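Local coordinates for DNA protection during starvation protein (Brevibacillus brevis, PDB 1N1Q), which probably oxidises iron(II) with hydrogen peroxide, stores the iron as ferric mineral inside a hollow dodecamer, and binds and protects DNA, at residues Phe104-Arg115 with Leu130-Val141. Residues are numbered along the deposited sequence; the frame is centred on the assembly and turned at random.
Sequences FVDLVGELKVAR and LDAIEAGLEKHV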
loop_
_atom_site.group_PDB
_atom_site.type_symbol
_atom_site.label_atom_id
_atom_site.label_comp_id
_atom_site.label_asym_id
_atom_site.label_seq_id
_atom_site.Cartn_x
_atom_site.Cartn_y
_atom_site.Cartn_z
ATOM N N PHE A 104 26.946 21.486 10.338
ATOM C CA PHE A 104 27.091 21.758 8.910
ATOM C C PHE A 104 28.465 22.344 8.597
ATOM O O PHE A 104 29.064 22.034 7.569
ATOM C CB PHE A 104 25.994 22.710 8.429
ATOM C CG PHE A 104 24.649 22.051 8.230
ATOM C CD1 PHE A 104 23.591 22.766 7.664
ATOM C CD2 PHE A 104 24.440 20.722 8.587
ATOM C CE1 PHE A 104 22.348 22.165 7.461
ATOM C CE2 PHE A 104 23.197 20.115 8.387
ATOM C CZ PHE A 104 22.155 20.829 7.826
ATOM N N VAL A 105 28.968 23.190 9.486
ATOM C CA VAL A 105 30.283 23.782 9.281
ATOM C C VAL A 105 31.343 22.679 9.309
ATOM O O VAL A 105 32.268 22.682 8.499
ATOM C CB VAL A 105 30.602 24.844 10.364
ATOM C CG1 VAL A 105 32.043 25.337 10.218
ATOM C CG2 VAL A 105 29.648 26.013 10.229
ATOM N N ASP A 106 31.190 21.733 10.233
ATOM C CA ASP A 106 32.126 20.625 10.344
ATOM C C ASP A 106 32.069 19.787 9.059
ATOM O O ASP A 106 33.104 19.441 8.483
ATOM C CB ASP A 106 31.770 19.775 11.565
ATOM C CG ASP A 106 32.866 18.790 11.934
ATOM O OD1 ASP A 106 34.046 19.118 11.713
ATOM O OD2 ASP A 106 32.535 17.713 12.468
ATOM N N LEU A 107 30.859 19.483 8.599
ATOM C CA LEU A 107 30.680 18.704 7.380
ATOM C C LEU A 107 31.276 19.387 6.155
ATOM O O LEU A 107 31.840 18.728 5.283
ATOM C CB LEU A 107 29.197 18.420 7.129
ATOM C CG LEU A 107 28.474 17.564 8.172
ATOM C CD1 LEU A 107 27.091 17.208 7.649
ATOM C CD2 LEU A 107 29.277 16.297 8.462
ATOM N N VAL A 108 31.147 20.707 6.072
ATOM C CA VAL A 108 31.709 21.434 4.932
ATOM C C VAL A 108 33.214 21.185 4.879
ATOM O O VAL A 108 33.778 20.943 3.813
ATOM C CB VAL A 108 31.445 22.957 5.038
ATOM C CG1 VAL A 108 32.376 23.728 4.094
ATOM C CG2 VAL A 108 29.997 23.253 4.666
ATOM N N GLY A 109 33.853 21.232 6.044
ATOM C CA GLY A 109 35.282 20.992 6.110
ATOM C C GLY A 109 35.622 19.571 5.694
ATOM O O GLY A 109 36.580 19.348 4.950
ATOM N N GLU A 110 34.842 18.605 6.172
ATOM C CA GLU A 110 35.081 17.209 5.830
ATOM C C GLU A 110 34.803 16.960 4.354
ATOM O O GLU A 110 35.498 16.170 3.710
ATOM C CB GLU A 110 34.208 16.283 6.688
ATOM C CG GLU A 110 34.520 16.346 8.180
ATOM C CD GLU A 110 33.785 15.288 8.987
ATOM O OE1 GLU A 110 32.883 14.619 8.438
ATOM O OE2 GLU A 110 34.101 15.130 10.183
ATOM N N LEU A 111 33.791 17.633 3.815
ATOM C CA LEU A 111 33.448 17.455 2.409
ATOM C C LEU A 111 34.576 17.955 1.511
ATOM O O LEU A 111 34.866 17.360 0.474
ATOM C CB LEU A 111 32.128 18.167 2.091
ATOM C CG LEU A 111 30.877 17.423 2.605
ATOM C CD1 LEU A 111 29.648 18.319 2.481
ATOM C CD2 LEU A 111 30.692 16.123 1.819
ATOM N N LYS A 112 35.227 19.041 1.917
ATOM C CA LYS A 112 36.339 19.575 1.129
ATOM C C LYS A 112 37.478 18.556 1.086
ATOM O O LYS A 112 38.077 18.321 0.040
ATOM C CB LYS A 112 36.846 20.892 1.729
ATOM C CG LYS A 112 35.893 22.072 1.563
ATOM C CD LYS A 112 36.443 23.308 2.245
ATOM C CE LYS A 112 35.469 24.474 2.152
ATOM N NZ LYS A 112 35.911 25.630 2.982
ATOM N N VAL A 113 37.773 17.949 2.231
ATOM C CA VAL A 113 38.833 16.949 2.304
ATOM C C VAL A 113 38.497 15.716 1.462
ATOM O O VAL A 113 39.335 15.224 0.708
ATOM C CB VAL A 113 39.078 16.503 3.770
ATOM C CG1 VAL A 113 39.940 15.238 3.804
ATOM C CG2 VAL A 113 39.766 17.620 4.545
ATOM N N ALA A 114 37.267 15.225 1.592
ATOM C CA ALA A 114 36.828 14.051 0.845
ATOM C C ALA A 114 36.865 14.287 -0.663
ATOM O O ALA A 114 37.253 13.403 -1.431
ATOM C CB ALA A 114 35.419 13.656 1.282
ATOM N N ARG A 115 36.446 15.473 -1.087
ATOM C CA ARG A 115 36.448 15.802 -2.507
ATOM C C ARG A 115 37.876 15.760 -3.040
ATOM O O ARG A 115 38.130 15.223 -4.118
ATOM C CB ARG A 115 35.849 17.186 -2.732
ATOM C CG ARG A 115 34.339 17.261 -2.514
ATOM C CD ARG A 115 33.902 18.715 -2.490
ATOM N NE ARG A 115 34.622 19.465 -3.511
ATOM C CZ ARG A 115 35.152 20.670 -3.332
ATOM N NH1 ARG A 115 35.038 21.292 -2.166
ATOM N NH2 ARG A 115 35.846 21.234 -4.311
ATOM N N LEU A 130 29.612 15.117 -3.716
ATOM C CA LEU A 130 29.973 15.683 -2.421
ATOM C C LEU A 130 29.886 17.205 -2.485
ATOM O O LEU A 130 29.479 17.853 -1.523
ATOM C CB LEU A 130 31.394 15.267 -2.033
ATOM C CG LEU A 130 31.612 13.762 -1.830
ATOM C CD1 LEU A 130 33.083 13.489 -1.557
ATOM C CD2 LEU A 130 30.747 13.269 -0.678
ATOM N N ASP A 131 30.272 17.763 -3.629
ATOM C CA ASP A 131 30.243 19.207 -3.834
ATOM C C ASP A 131 28.803 19.728 -3.751
ATOM O O ASP A 131 28.550 20.769 -3.138
ATOM C CB ASP A 131 30.868 19.540 -5.195
ATOM C CG ASP A 131 31.228 21.018 -5.348
ATOM O OD1 ASP A 131 31.517 21.681 -4.333
ATOM O OD2 ASP A 131 31.247 21.497 -6.499
ATOM N N ALA A 132 27.866 19.000 -4.353
ATOM C CA ALA A 132 26.461 19.396 -4.318
ATOM C C ALA A 132 25.939 19.450 -2.879
ATOM O O ALA A 132 25.188 20.355 -2.526
ATOM C CB ALA A 132 25.610 18.433 -5.162
ATOM N N ILE A 133 26.333 18.488 -2.049
ATOM C CA ILE A 133 25.899 18.490 -0.646
ATOM C C ILE A 133 26.534 19.701 0.041
ATOM O O ILE A 133 25.874 20.438 0.778
ATOM C CB ILE A 133 26.353 17.217 0.134
ATOM C CG1 ILE A 133 25.490 16.005 -0.240
ATOM C CG2 ILE A 133 26.234 17.461 1.646
ATOM C CD1 ILE A 133 25.452 15.697 -1.680
ATOM N N GLU A 134 27.822 19.911 -0.216
ATOM C CA GLU A 134 28.557 21.023 0.379
ATOM C C GLU A 134 27.935 22.384 0.068
ATOM O O GLU A 134 27.752 23.214 0.961
ATOM C CB GLU A 134 30.011 21.023 -0.109
ATOM C CG GLU A 134 30.912 21.999 0.650
ATOM C CD GLU A 134 32.276 22.182 -0.007
ATOM O OE1 GLU A 134 32.893 21.174 -0.407
ATOM O OE2 GLU A 134 32.733 23.339 -0.115
ATOM N N ALA A 135 27.624 22.613 -1.202
ATOM C CA ALA A 135 27.030 23.875 -1.625
ATOM C C ALA A 135 25.725 24.128 -0.872
ATOM O O ALA A 135 25.449 25.255 -0.446
ATOM C CB ALA A 135 26.772 23.857 -3.148
ATOM N N GLY A 136 24.927 23.075 -0.710
ATOM C CA GLY A 136 23.660 23.204 -0.016
ATOM C C GLY A 136 23.842 23.560 1.448
ATOM O O GLY A 136 23.085 24.374 1.995
ATOM N N LEU A 137 24.838 22.951 2.090
ATOM C CA LEU A 137 25.106 23.224 3.500
ATOM C C LEU A 137 25.569 24.660 3.704
ATOM O O LEU A 137 25.162 25.324 4.664
ATOM C CB LEU A 137 26.171 22.266 4.041
ATOM C CG LEU A 137 25.805 20.775 4.057
ATOM C CD1 LEU A 137 26.906 19.987 4.737
ATOM C CD2 LEU A 137 24.482 20.579 4.782
ATOM N N GLU A 138 26.423 25.139 2.806
ATOM C CA GLU A 138 26.922 26.502 2.914
ATOM C C GLU A 138 25.766 27.500 2.844
ATOM O O GLU A 138 25.771 28.512 3.529
ATOM C CB GLU A 138 27.959 26.774 1.818
ATOM C CG GLU A 138 29.268 26.008 2.034
ATOM C CD GLU A 138 30.292 26.240 0.939
ATOM O OE1 GLU A 138 30.007 27.002 -0.004
ATOM O OE2 GLU A 138 31.397 25.662 1.019
ATOM N N LYS A 139 24.763 27.202 2.032
ATOM C CA LYS A 139 23.615 28.085 1.911
ATOM C C LYS A 139 22.793 28.028 3.196
ATOM O O LYS A 139 22.366 29.061 3.710
ATOM C CB LYS A 139 22.754 27.682 0.711
ATOM C CG LYS A 139 21.541 28.574 0.510
ATOM C CD LYS A 139 20.807 28.218 -0.772
ATOM C CE LYS A 139 19.533 29.058 -0.917
ATOM N NZ LYS A 139 18.821 28.764 -2.193
ATOM N N HIS A 140 22.582 26.820 3.717
ATOM C CA HIS A 140 21.841 26.657 4.966
ATOM C C HIS A 140 22.561 27.381 6.090
ATOM O O HIS A 140 21.924 27.996 6.949
ATOM C CB HIS A 140 21.706 25.178 5.348
ATOM C CG HIS A 140 20.656 24.442 4.577
ATOM N ND1 HIS A 140 19.366 24.911 4.440
ATOM C CD2 HIS A 140 20.691 23.246 3.940
ATOM C CE1 HIS A 140 18.652 24.035 3.753
ATOM N NE2 HIS A 140 19.433 23.015 3.439
ATOM N N VAL A 141 23.890 27.303 6.092
ATOM C CA VAL A 141 24.680 27.957 7.136
ATOM C C VAL A 141 24.450 29.463 7.164
ATOM O O VAL A 141 24.312 30.052 8.233
ATOM C CB VAL A 141 26.196 27.645 6.977
ATOM C CG1 VAL A 141 27.028 28.553 7.879
ATOM C CG2 VAL A 141 26.459 26.186 7.351
HETATM O O HOH W 1 35.225 24.525 -1.642
#
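Leu111 and Leu137, with Phe104 beside them, join two neighbouring antiparallel helices of the ferritin-like four-helix bundle, 93-120 and 124-148, whose segments here run 151° apart with axes 9.4 Å from each other. The packing is knobs-into-holes. Leu111 enters the hole formed by Leu130, Ile133, Glu134 and Leu137. Leu111 CD1 presses on Ile133 CG2 at 3.6 Å, while CD2 reaches across to Leu130 CD2. In return, Leu137 drops between Phe104, Leu107, Val108 and Leu111, and its two methyls divide the work. CD1 lies against Leu107 CB, and Leu137 CD2 stands over the centre of the Phe104 ring in a CH-pi contact, 3.5 Å from the centroid and almost on the ring normal. Phe104 turns its ring edge to His140 CB, the two aromatic planes being inclined obliquely; Val141 CG2 also lies near the ring plane and meets Phe104 CB. This side faces the bundle interior: Leu107 touches helix 4-33, Leu130 and Ile133 touch helix 39-66, and His140 NE2 is hydrogen-bonded to Glu52. The side chain of Ile133 is about 11 Å from that of Asp58, a ligand of an iron shared between two subunits.

The third knob is the buried Glu134, set among Val108, Leu111, Lys112 and Arg115. Its extended chain, with CG anti to the backbone N (chi1 -170°), carries the carboxylate to Arg115. Arg115 CG rests on Leu130 CB at 3.6 Å; beyond CD, the bend at chi3 turns the guanidinium toward Glu134 and Asp131. Asp131 OD1 lies over the guanidinium face, a long ion pair through charge alone. One water accepts from Arg115 NH1 and donates to Glu134 OE2, whereas Arg115 NH1 forms a salt bridge with Glu134 OE1 at 2.8 Å, its bent hydrogen bond (N-H...O 136°) using the syn lone pair and tilted from the guanidinium plane.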